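Local structure of hydroquinone dioxygenase large subunit (Pseudomonas sp., 4ZXA) at residues Asp42-Arg47 and Ser152-Lys157. The protein probably cleaves the ring of hydroquinone with molecular oxygen, as the large, metal-binding subunit of a two-subunit, iron(II)-dependent hydroquinone 1,2-dioxygenase with a cupin fold. Residues are numbered along the deposited sequence; the frame is centred on the assembly and turned at random.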
loop_
_atom_site.group_PDB
_atom_site.type_symbol
_atom_site.label_atom_id
_atom_site.label_comp_id
_atom_site.label_asym_id
_atom_site.label_seq_id
_atom_site.Cartn_x
_atom_site.Cartn_y
_atom_site.Cartn_z
ATOM N N ASP E 42 10.900 1.227 12.704
ATOM C CA ASP E 42 12.102 0.443 12.485
ATOM C C ASP E 42 12.589 0.642 11.057
ATOM O O ASP E 42 12.370 1.690 10.464
ATOM C CB ASP E 42 11.865 -1.039 12.785
ATOM C CG ASP E 42 10.726 -1.619 11.990
ATOM O OD1 ASP E 42 10.393 -1.056 10.935
ATOM O OD2 ASP E 42 10.166 -2.642 12.420
ATOM N N GLU E 43 13.253 -0.364 10.510
ATOM C CA GLU E 43 13.841 -0.251 9.184
ATOM C C GLU E 43 12.797 -0.223 8.069
ATOM O O GLU E 43 13.058 0.284 6.984
ATOM C CB GLU E 43 14.846 -1.380 8.953
ATOM C CG GLU E 43 16.092 -1.288 9.817
ATOM C CD GLU E 43 15.936 -1.974 11.159
ATOM O OE1 GLU E 43 14.808 -2.369 11.502
ATOM O OE2 GLU E 43 16.943 -2.117 11.876
ATOM N N TYR E 44 11.617 -0.767 8.339
ATOM C CA TYR E 44 10.562 -0.827 7.328
ATOM C C TYR E 44 9.221 -0.200 7.740
ATOM O O TYR E 44 8.481 0.286 6.886
ATOM C CB TYR E 44 10.301 -2.279 6.917
ATOM C CG TYR E 44 11.232 -2.831 5.859
ATOM C CD1 TYR E 44 12.056 -3.918 6.128
ATOM C CD2 TYR E 44 11.282 -2.273 4.595
ATOM C CE1 TYR E 44 12.890 -4.431 5.167
ATOM C CE2 TYR E 44 12.118 -2.781 3.623
ATOM C CZ TYR E 44 12.924 -3.861 3.912
ATOM O OH TYR E 44 13.768 -4.369 2.942
ATOM N N PHE E 45 8.890 -0.228 9.030
ATOM C CA PHE E 45 7.547 0.158 9.450
ATOM C C PHE E 45 7.472 1.210 10.546
ATOM O O PHE E 45 8.249 1.202 11.501
ATOM C CB PHE E 45 6.752 -1.065 9.908
ATOM C CG PHE E 45 6.911 -2.264 9.020
ATOM C CD1 PHE E 45 6.319 -2.300 7.766
ATOM C CD2 PHE E 45 7.644 -3.365 9.443
ATOM C CE1 PHE E 45 6.463 -3.403 6.936
ATOM C CE2 PHE E 45 7.788 -4.479 8.621
ATOM C CZ PHE E 45 7.200 -4.499 7.364
ATOM N N ALA E 46 6.508 2.112 10.403
ATOM C CA ALA E 46 6.004 2.852 11.545
ATOM C C ALA E 46 5.094 1.906 12.319
ATOM O O ALA E 46 4.372 1.091 11.730
ATOM C CB ALA E 46 5.230 4.081 11.094
ATOM N N ARG E 47 5.128 2.008 13.638
ATOM C CA ARG E 47 4.309 1.153 14.466
ATOM C C ARG E 47 3.578 1.969 15.508
ATOM O O ARG E 47 4.186 2.766 16.210
ATOM C CB ARG E 47 5.177 0.107 15.142
ATOM C CG ARG E 47 4.412 -0.737 16.152
ATOM C CD ARG E 47 5.351 -1.665 16.863
ATOM N NE ARG E 47 4.645 -2.552 17.764
ATOM C CZ ARG E 47 5.194 -3.075 18.853
ATOM N NH1 ARG E 47 6.452 -2.778 19.159
ATOM N NH2 ARG E 47 4.486 -3.881 19.639
ATOM N N SER E 152 14.767 6.386 -0.693
ATOM C CA SER E 152 14.070 5.456 0.181
ATOM C C SER E 152 13.851 6.015 1.586
ATOM O O SER E 152 14.705 6.726 2.118
ATOM C CB SER E 152 14.865 4.148 0.273
ATOM O OG SER E 152 14.215 3.192 1.100
ATOM N N ALA E 153 12.714 5.681 2.197
ATOM C CA ALA E 153 12.514 5.996 3.609
ATOM C C ALA E 153 12.972 4.834 4.480
ATOM O O ALA E 153 12.864 4.894 5.712
ATOM C CB ALA E 153 11.060 6.313 3.891
ATOM N N PHE E 154 13.468 3.778 3.836
ATOM C CA PHE E 154 13.766 2.537 4.542
ATOM C C PHE E 154 15.189 2.494 5.112
ATOM O O PHE E 154 16.103 3.147 4.602
ATOM C CB PHE E 154 13.517 1.330 3.639
ATOM C CG PHE E 154 12.075 1.137 3.268
ATOM C CD1 PHE E 154 11.063 1.348 4.198
ATOM C CD2 PHE E 154 11.727 0.741 1.986
ATOM C CE1 PHE E 154 9.722 1.155 3.852
ATOM C CE2 PHE E 154 10.394 0.557 1.631
ATOM C CZ PHE E 154 9.389 0.758 2.569
ATOM N N GLY E 155 15.353 1.735 6.190
ATOM C CA GLY E 155 16.662 1.472 6.757
ATOM C C GLY E 155 16.812 2.105 8.125
ATOM O O GLY E 155 15.831 2.502 8.756
ATOM N N ARG E 156 18.048 2.217 8.585
ATOM C CA ARG E 156 18.299 2.795 9.887
ATOM C C ARG E 156 18.445 4.317 9.801
ATOM O O ARG E 156 18.636 4.878 8.715
ATOM C CB ARG E 156 19.512 2.111 10.522
ATOM C CG ARG E 156 19.256 0.630 10.705
ATOM C CD ARG E 156 20.434 -0.123 11.291
ATOM N NE ARG E 156 20.085 -1.519 11.555
ATOM C CZ ARG E 156 20.975 -2.479 11.784
ATOM N NH1 ARG E 156 22.275 -2.195 11.779
ATOM N NH2 ARG E 156 20.566 -3.721 12.012
ATOM N N LYS E 157 18.306 4.988 10.939
ATOM C CA LYS E 157 18.396 6.440 10.944
ATOM C C LYS E 157 19.621 6.886 10.171
ATOM O O LYS E 157 20.687 6.281 10.267
ATOM C CB LYS E 157 18.449 6.979 12.367
ATOM C CG LYS E 157 18.750 8.468 12.426
ATOM C CD LYS E 157 17.618 9.312 11.875
ATOM C CE LYS E 157 17.952 10.779 12.063
ATOM N NZ LYS E 157 16.774 11.656 12.090
#
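Tyr44 drives one edge of its ring into the face of Phe154, and this is the tight half of the contact. CD2 of Tyr44 sits over the centre of the Phe154 ring, 3.6 Å from Phe154 CD1; the planes stand 62° apart with centroids separated by 4.9 Å, an edge-to-face pair. The Phe154 side chain starts beside its own backbone N, CG anti to the carbonyl carbon (chi1 -66°), a rotation that carries the ring across to the 42-47 segment, with Phe154 CE1 3.4 Å from Tyr44 O. Phe250 of the second subunit, another copy of this protein, meets both rings, and Tyr44 OH and Glu249 OE2 of that subunit share a hydrogen bond. Cut back to an alanine, Phe154 would probably leave the Tyr44 edge without the face it leans on and open a gap beside Phe250 at this subunit interface. Next to the rings, Gly155 N donates to Glu43 O at 2.8 Å. The turn that offers this oxygen links strands 37-41 and 45-52 of the N-terminal antiparallel sheet as a beta hairpin, and the loop between helices 122-136 and 162-165 docks on it. Asp42 shapes the turn from within: its OD1 accepts from Tyr44 N, closing an Asx turn, and from Phe45 N at 2.6 Å. On the looser side, partly exposed, Glu43 and Arg156 run side by side, and a single salt bridge runs from Glu43 OE2 to Arg156 NE. At 3.2 Å the N-H of Arg156 NE points nearly straight (171°) at the anti lone pair of Glu43 OE2, which lies in the guanidinium plane, though the carboxylate itself is turned well away from that plane. Farther out, Arg156 NH1 donates to the backbone oxygens of Asn7 and Ala9 of the small subunit.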